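Local coordinates for enoyl-[acyl-carrier-protein] reductase [FMN] (Thermotoga maritima, PDB 5GVJ) that probably reduces enoyl-acyl-carrier-protein double bonds with NADH, using a bound FMN, in bacterial fatty acid synthesis, at residues Thr2-Arg6 with Val7-Leu11; Ser260-Ala264 with Val265-Asp269; Ile297-Glu300 with Phe301-Val305. The protein carries 1 engineered substitution. All coordinates share one frame; numbering follows the deposited sequence.

Contact 1. Residues Thr2-Arg6 with Val7-Leu11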
loop_
_atom_site.group_PDB
_atom_site.type_symbol
_atom_site.label_atom_id
_atom_site.label_comp_id
_atom_site.label_asym_id
_atom_site.label_seq_id
_atom_site.Cartn_x
_atom_site.Cartn_y
_atom_site.Cartn_z
ATOM N N THR A 2 12.037 19.051 -13.119
ATOM C CA THR A 2 12.734 17.791 -12.894
ATOM C C THR A 2 13.253 17.694 -11.461
ATOM O O THR A 2 13.613 18.699 -10.839
ATOM C CB THR A 2 13.920 17.622 -13.846
ATOM O OG1 THR A 2 14.981 18.494 -13.431
ATOM C CG2 THR A 2 13.504 17.964 -15.271
ATOM N N VAL A 3 13.294 16.471 -10.942
ATOM C CA VAL A 3 13.750 16.210 -9.587
ATOM C C VAL A 3 14.964 15.296 -9.672
ATOM O O VAL A 3 15.042 14.427 -10.546
ATOM C CB VAL A 3 12.622 15.613 -8.712
ATOM C CG1 VAL A 3 11.257 16.001 -9.267
ATOM C CG2 VAL A 3 12.743 14.107 -8.538
ATOM N N ARG A 4 15.932 15.535 -8.803
ATOM C CA ARG A 4 17.174 14.780 -8.782
ATOM C C ARG A 4 17.188 13.899 -7.543
ATOM O O ARG A 4 16.812 14.349 -6.462
ATOM C CB ARG A 4 18.370 15.734 -8.781
ATOM C CG ARG A 4 19.706 15.058 -8.946
ATOM C CD ARG A 4 20.838 16.082 -8.972
ATOM N NE ARG A 4 22.137 15.422 -9.077
ATOM C CZ ARG A 4 23.270 16.046 -9.375
ATOM N NH1 ARG A 4 23.271 17.357 -9.593
ATOM N NH2 ARG A 4 24.398 15.357 -9.464
ATOM N N THR A 5 17.571 12.632 -7.697
ATOM C CA THR A 5 17.664 11.726 -6.553
ATOM C C THR A 5 18.929 10.893 -6.684
ATOM O O THR A 5 19.595 10.902 -7.721
ATOM C CB THR A 5 16.461 10.785 -6.438
ATOM O OG1 THR A 5 16.604 9.705 -7.368
ATOM C CG2 THR A 5 15.134 11.520 -6.729
ATOM N N ARG A 6 19.253 10.134 -5.628
ATOM C CA ARG A 6 20.369 9.199 -5.758
ATOM C C ARG A 6 20.179 8.252 -6.939
ATOM O O ARG A 6 21.165 7.775 -7.518
ATOM C CB ARG A 6 20.550 8.390 -4.476
ATOM C CG ARG A 6 20.998 9.209 -3.275
ATOM C CD ARG A 6 20.664 8.464 -1.968
ATOM N NE ARG A 6 21.581 7.396 -1.686
ATOM C CZ ARG A 6 21.310 6.321 -0.952
ATOM N NH1 ARG A 6 20.102 6.101 -0.427
ATOM N NH2 ARG A 6 22.274 5.446 -0.770
ATOM N N VAL A 7 18.930 7.961 -7.312
ATOM C CA VAL A 7 18.716 6.996 -8.389
ATOM C C VAL A 7 19.012 7.628 -9.740
ATOM O O VAL A 7 19.629 6.999 -10.606
ATOM C CB VAL A 7 17.293 6.408 -8.333
ATOM C CG1 VAL A 7 17.019 5.570 -9.583
ATOM C CG2 VAL A 7 17.134 5.557 -7.076
ATOM N N THR A 8 18.593 8.878 -9.960
ATOM C CA THR A 8 18.956 9.495 -11.237
ATOM C C THR A 8 20.470 9.677 -11.347
ATOM O O THR A 8 21.032 9.573 -12.446
ATOM C CB THR A 8 18.229 10.831 -11.431
ATOM O OG1 THR A 8 18.651 11.784 -10.448
ATOM C CG2 THR A 8 16.733 10.637 -11.331
ATOM N N ASP A 9 21.149 9.909 -10.221
ATOM C CA ASP A 9 22.607 9.978 -10.240
ATOM C C ASP A 9 23.215 8.615 -10.525
ATOM O O ASP A 9 24.098 8.484 -11.380
ATOM C CB ASP A 9 23.125 10.517 -8.911
ATOM C CG ASP A 9 22.831 11.980 -8.732
ATOM O OD1 ASP A 9 22.840 12.704 -9.748
ATOM O OD2 ASP A 9 22.604 12.400 -7.577
ATOM N N LEU A 10 22.754 7.586 -9.811
ATOM C CA LEU A 10 23.280 6.240 -10.000
ATOM C C LEU A 10 23.108 5.781 -11.436
ATOM O O LEU A 10 24.036 5.237 -12.046
ATOM C CB LEU A 10 22.570 5.273 -9.062
ATOM C CG LEU A 10 22.917 3.796 -9.193
ATOM C CD1 LEU A 10 24.360 3.559 -8.749
ATOM C CD2 LEU A 10 21.946 2.969 -8.344
ATOM N N LEU A 11 21.913 5.964 -11.984
ATOM C CA LEU A 11 21.582 5.421 -13.292
ATOM C C LEU A 11 21.910 6.373 -14.433
ATOM O O LEU A 11 21.789 5.981 -15.599
ATOM C CB LEU A 11 20.095 5.058 -13.329
ATOM C CG LEU A 11 19.693 3.614 -12.992
ATOM C CD1 LEU A 11 20.667 2.917 -12.073
ATOM C CD2 LEU A 11 18.279 3.556 -12.458
#
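Thr5 meets Val7 and Thr8 across a helix N-cap, where the extended N-terminal lead turns into helix 6-11. Thr5 OG1 accepts from Val7 N at 2.9 Å and, weakly, from Thr8 N at 3.4 Å. The first torsion of Thr5 (chi1 79°) sets OG1 between its backbone N and carbonyl carbon, facing these first N-H groups of the helix. The same hydroxyl also bonds to Glu188 O. Thr5 O takes the regular helical bond from Asp9 N at 3.1 Å. Thr8 OG1 lies 3.0 Å from Thr5 O, and its methyl CG2 packs near Thr5 OG1.

Arg4 reaches over this first turn from outside. From CB the chain runs on to CG; Arg4 CG passes Thr8 OG1 at 3.8 Å. With CG anti to the backbone N (chi1 -172°) and the chain extended as far as NE, the following CD comes up beside the Asp9 carboxylate. Arg4 NE forms the main bond of a salt bridge, 2.9 Å from Asp9 OD1, on the syn lone pair of that oxygen. NH2 adds a weak bond to OD1, and NE a weak one to OD2. The carboxylate meets the edge of the guanidinium, but the two planes stand 71° apart, so this is no flat two-pronged pair. Both side chains are exposed.

Arg6 NH1 forms a salt bridge with Glu188, and Arg6 NH2 bonds to Asn164 O. Val7 packs on Pro166. This first helix of a TIM-barrel-family chain lies against strand 114-119, where Leu11 packs on Ile116. Inside the helix, Leu10 N bonds to Arg6 O at 2.8 Å, and Leu10 CB lies 3.3 Å from that same oxygen.

Contact 2. Residues Ser260-Ala264 with Val265-Asp269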
loop_
_atom_site.group_PDB
_atom_site.type_symbol
_atom_site.label_atom_id
_atom_site.label_comp_id
_atom_site.label_asym_id
_atom_site.label_seq_id
_atom_site.Cartn_x
_atom_site.Cartn_y
_atom_site.Cartn_z
ATOM N N SER A 260 -0.002 -18.339 -21.420
ATOM C CA SER A 260 -1.193 -17.527 -21.167
ATOM C C SER A 260 -0.872 -16.036 -21.163
ATOM O O SER A 260 -1.686 -15.226 -21.624
ATOM C CB SER A 260 -1.855 -17.939 -19.852
ATOM O OG SER A 260 -0.997 -17.719 -18.744
ATOM N N LEU A 261 0.305 -15.646 -20.661
ATOM C CA LEU A 261 0.661 -14.228 -20.671
ATOM C C LEU A 261 0.874 -13.725 -22.094
ATOM O O LEU A 261 0.433 -12.622 -22.440
ATOM C CB LEU A 261 1.909 -13.972 -19.817
ATOM C CG LEU A 261 2.353 -12.499 -19.750
ATOM C CD1 LEU A 261 1.316 -11.628 -19.031
ATOM C CD2 LEU A 261 3.728 -12.341 -19.107
ATOM N N ARG A 262 1.524 -14.528 -22.941
ATOM C CA ARG A 262 1.719 -14.131 -24.333
ATOM C C ARG A 262 0.388 -13.952 -25.056
ATOM O O ARG A 262 0.235 -13.031 -25.868
ATOM C CB ARG A 262 2.580 -15.158 -25.065
ATOM C CG ARG A 262 3.091 -14.663 -26.406
ATOM C CD ARG A 262 3.496 -15.816 -27.319
ATOM N NE ARG A 262 2.350 -16.669 -27.627
ATOM C CZ ARG A 262 1.519 -16.477 -28.648
ATOM N NH1 ARG A 262 1.705 -15.463 -29.488
ATOM N NH2 ARG A 262 0.502 -17.308 -28.832
ATOM N N ARG A 263 -0.587 -14.820 -24.777
ATOM C CA ARG A 263 -1.870 -14.716 -25.468
ATOM C C ARG A 263 -2.570 -13.404 -25.140
ATOM O O ARG A 263 -3.233 -12.814 -26.000
ATOM C CB ARG A 263 -2.771 -15.904 -25.120
ATOM C CG ARG A 263 -2.321 -17.247 -25.687
ATOM C CD ARG A 263 -3.477 -18.238 -25.723
ATOM N NE ARG A 263 -3.833 -18.727 -24.395
ATOM C CZ ARG A 263 -3.256 -19.772 -23.800
ATOM N NH1 ARG A 263 -2.284 -20.446 -24.413
ATOM N NH2 ARG A 263 -3.649 -20.148 -22.586
ATOM N N ALA A 264 -2.442 -12.930 -23.897
ATOM C CA ALA A 264 -3.044 -11.649 -23.542
ATOM C C ALA A 264 -2.278 -10.495 -24.175
ATOM O O ALA A 264 -2.866 -9.645 -24.855
ATOM C CB ALA A 264 -3.100 -11.493 -22.021
ATOM N N VAL A 265 -0.958 -10.459 -23.974
ATOM C CA VAL A 265 -0.150 -9.333 -24.439
ATOM C C VAL A 265 -0.123 -9.267 -25.962
ATOM O O VAL A 265 -0.336 -8.205 -26.557
ATOM C CB VAL A 265 1.278 -9.422 -23.864
ATOM C CG1 VAL A 265 2.176 -8.387 -24.536
ATOM C CG2 VAL A 265 1.258 -9.209 -22.368
ATOM N N VAL A 266 0.165 -10.383 -26.615
ATOM C CA VAL A 266 0.359 -10.355 -28.061
ATOM C C VAL A 266 -0.961 -10.477 -28.805
ATOM O O VAL A 266 -1.195 -9.749 -29.770
ATOM C CB VAL A 266 1.349 -11.454 -28.497
ATOM C CG1 VAL A 266 1.546 -11.415 -30.008
ATOM C CG2 VAL A 266 2.668 -11.281 -27.785
ATOM N N GLU A 267 -1.841 -11.375 -28.364
ATOM C CA GLU A 267 -3.073 -11.675 -29.084
ATOM C C GLU A 267 -4.305 -10.994 -28.497
ATOM O O GLU A 267 -5.372 -11.057 -29.113
ATOM C CB GLU A 267 -3.315 -13.192 -29.115
ATOM C CG GLU A 267 -2.061 -14.032 -29.289
ATOM C CD GLU A 267 -1.897 -14.564 -30.699
ATOM O OE1 GLU A 267 -0.755 -14.912 -31.069
ATOM O OE2 GLU A 267 -2.906 -14.644 -31.433
ATOM N N GLY A 268 -4.196 -10.360 -27.330
ATOM C CA GLY A 268 -5.383 -9.801 -26.701
ATOM C C GLY A 268 -6.488 -10.808 -26.467
ATOM O O GLY A 268 -7.670 -10.465 -26.575
ATOM N N ASP A 269 -6.132 -12.047 -26.141
ATOM C CA ASP A 269 -7.098 -13.133 -26.009
ATOM C C ASP A 269 -7.824 -13.016 -24.668
ATOM O O ASP A 269 -7.252 -13.317 -23.618
ATOM C CB ASP A 269 -6.375 -14.470 -26.153
ATOM C CG ASP A 269 -7.295 -15.669 -25.994
ATOM O OD1 ASP A 269 -8.519 -15.491 -25.866
ATOM O OD2 ASP A 269 -6.783 -16.806 -26.008
#
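Arg263 O receives Asp269 N at 3.0 Å where helix 260-265 runs out. The bond is straight at the hydrogen, 169°, though the donor sits above the carbonyl plane. Gly268 N bonds weakly to Ala264 O at 2.9 Å. This nested pair of backbone bonds, six and four residues back, makes a helix C-terminal turn with positive phi at Gly268. The tight part is here and along the buried side. Val265 N meets Leu261 O at 3.0 Å, and Val265 CG2 lies beside Leu261 CD1.

The other side is looser and carries charge. Arg262 bends at chi3 (62°), which turns its guanidinium forward past Val266 toward Glu267. Arg262 NH1 then reaches Glu267 OE1 at 3.0 Å, on the anti lone pair, with the two planes 76° apart. Arg263 and Asp269 run side by side, but their salt bridge is long, 3.9 Å from NE to OD2. Their stronger partners are Arg272 O for Arg263 and Glu271 N for Asp269.

Ala264 and Val265 pack on Tyr208 of helix 206-214. Leu261 lies about 4 Å, side chain to side chain, from Ala23, an FMN-binding residue, though this chain has no FMN bound. Val265 touches Trp24 in the loop that follows strand 17-18.

Contact 3. Residues Ile297-Glu300 with Phe301-Val305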
loop_
_atom_site.group_PDB
_atom_site.type_symbol
_atom_site.label_atom_id
_atom_site.label_comp_id
_atom_site.label_asym_id
_atom_site.label_seq_id
_atom_site.Cartn_x
_atom_site.Cartn_y
_atom_site.Cartn_z
ATOM N N ILE A 297 3.423 13.158 -14.296
ATOM C CA ILE A 297 3.974 12.666 -13.026
ATOM C C ILE A 297 4.737 13.777 -12.322
ATOM O O ILE A 297 4.531 14.052 -11.134
ATOM C CB ILE A 297 4.902 11.456 -13.245
ATOM C CG1 ILE A 297 4.198 10.231 -13.829
ATOM C CG2 ILE A 297 5.631 11.095 -11.943
ATOM C CD1 ILE A 297 2.805 10.089 -13.428
ATOM N N LEU A 298 5.666 14.399 -13.045
ATOM C CA LEU A 298 6.545 15.396 -12.447
ATOM C C LEU A 298 5.756 16.602 -11.959
ATOM O O LEU A 298 6.034 17.147 -10.882
ATOM C CB LEU A 298 7.608 15.812 -13.469
ATOM C CG LEU A 298 8.909 14.998 -13.549
ATOM C CD1 LEU A 298 8.712 13.533 -13.239
ATOM C CD2 LEU A 298 9.575 15.149 -14.921
ATOM N N LYS A 299 4.766 17.031 -12.736
ATOM C CA LYS A 299 3.970 18.187 -12.346
ATOM C C LYS A 299 3.187 17.896 -11.077
ATOM O O LYS A 299 3.177 18.696 -10.138
ATOM C CB LYS A 299 3.021 18.574 -13.488
ATOM C CG LYS A 299 2.165 19.794 -13.207
ATOM C CD LYS A 299 1.439 20.240 -14.483
ATOM C CE LYS A 299 0.542 21.451 -14.249
ATOM N NZ LYS A 299 -0.584 21.125 -13.322
ATOM N N GLU A 300 2.529 16.740 -11.031
ATOM C CA GLU A 300 1.722 16.395 -9.874
ATOM C C GLU A 300 2.589 16.097 -8.659
ATOM O O GLU A 300 2.194 16.411 -7.531
ATOM C CB GLU A 300 0.829 15.200 -10.214
ATOM C CG GLU A 300 -0.103 14.781 -9.081
ATOM C CD GLU A 300 -1.110 13.728 -9.518
ATOM O OE1 GLU A 300 -2.144 14.100 -10.111
ATOM O OE2 GLU A 300 -0.862 12.526 -9.279
ATOM N N PHE A 301 3.771 15.504 -8.866
ATOM C CA PHE A 301 4.697 15.290 -7.756
ATOM C C PHE A 301 5.021 16.614 -7.074
ATOM O O PHE A 301 4.918 16.740 -5.848
ATOM C CB PHE A 301 5.973 14.611 -8.263
ATOM C CG PHE A 301 7.089 14.586 -7.251
ATOM C CD1 PHE A 301 7.185 13.556 -6.329
ATOM C CD2 PHE A 301 8.037 15.600 -7.216
ATOM C CE1 PHE A 301 8.219 13.531 -5.394
ATOM C CE2 PHE A 301 9.057 15.583 -6.290
ATOM C CZ PHE A 301 9.143 14.553 -5.372
ATOM N N LYS A 302 5.358 17.632 -7.872
ATOM C CA LYS A 302 5.707 18.941 -7.328
ATOM C C LYS A 302 4.513 19.605 -6.656
ATOM O O LYS A 302 4.657 20.195 -5.579
ATOM C CB LYS A 302 6.271 19.830 -8.440
ATOM C CG LYS A 302 7.586 19.298 -9.019
ATOM C CD LYS A 302 7.859 19.814 -10.439
ATOM C CE LYS A 302 9.044 19.099 -11.065
ATOM N NZ LYS A 302 9.405 19.655 -12.415
ATOM N N GLU A 303 3.325 19.522 -7.270
ATOM C CA GLU A 303 2.127 20.068 -6.630
ATOM C C GLU A 303 1.823 19.355 -5.320
ATOM O O GLU A 303 1.339 19.974 -4.365
ATOM C CB GLU A 303 0.919 19.960 -7.567
ATOM C CG GLU A 303 1.110 20.706 -8.877
ATOM C CD GLU A 303 -0.026 20.493 -9.862
ATOM O OE1 GLU A 303 -0.213 21.371 -10.728
ATOM O OE2 GLU A 303 -0.716 19.454 -9.781
ATOM N N THR A 304 2.051 18.041 -5.273
ATOM C CA THR A 304 1.811 17.296 -4.044
ATOM C C THR A 304 2.765 17.740 -2.940
ATOM O O THR A 304 2.344 17.936 -1.791
ATOM C CB THR A 304 1.934 15.793 -4.307
ATOM O OG1 THR A 304 0.987 15.421 -5.310
ATOM C CG2 THR A 304 1.637 14.985 -3.026
ATOM N N VAL A 305 4.049 17.925 -3.270
ATOM C CA VAL A 305 5.022 18.337 -2.255
ATOM C C VAL A 305 4.700 19.735 -1.739
ATOM O O VAL A 305 4.788 20.003 -0.530
ATOM C CB VAL A 305 6.455 18.252 -2.816
ATOM C CG1 VAL A 305 7.448 18.888 -1.856
ATOM C CG2 VAL A 305 6.839 16.812 -3.057
HETATM O O HOH W 1 -1.466 18.064 -12.009
#
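Lys299 and Glu303 form an i to i+4 salt bridge along one side of helix 290-309, near the C-terminal end of the chain. Lys299 NZ bonds to Glu303 OE1 at 2.6 Å, on its syn side but 34° out of the carboxylate plane. The lysine is extended until its last torsion (chi4 -65°), which swings NZ over to the glutamate. A water bonds to Glu303 OE2 at 2.7 Å and weakly to NZ.

Glu300 O is gripped twice: Thr304 N at 2.8 Å and Thr304 OG1 at 2.7 Å come from opposite faces of its carbonyl plane. A valine in place of Thr304 would probably keep the backbone bond but leave Glu300 O without its second donor.

This helix packs beside helix 176-185 of the TIM-barrel fold and at the subunit interface. Glu300 bonds to Arg177 N and forms a salt bridge with Arg161 of the second subunit. The Phe301 ring meets Phe183 edge-to-face, with Val305 CG2 over one of its faces. The Lys302 side chain lies along Leu298 O, with CG 3.2 Å from that oxygen.

In the fold
From the N terminus, contact 1 caps helix 6-11 at the very start of the chain. Contact 2 comes much later, where helix 260-265 ends and a loop leads on to helix 290-309. Contact 3 lies within that last helix. All three are local, so none closes a long loop. They follow in series; none nests or crosses. Contacts 1 and 3 nevertheless meet in space, with centres about 16 Å apart. Val3 CG1 packs on Phe301 CE2 at 3.7 Å, which brings the two ends of the chain together, and both contacts touch the second subunit. Contact 2, beside FMN-binding Ala23, is across the chain's centre from contact 1, their centres about 35 Å apart.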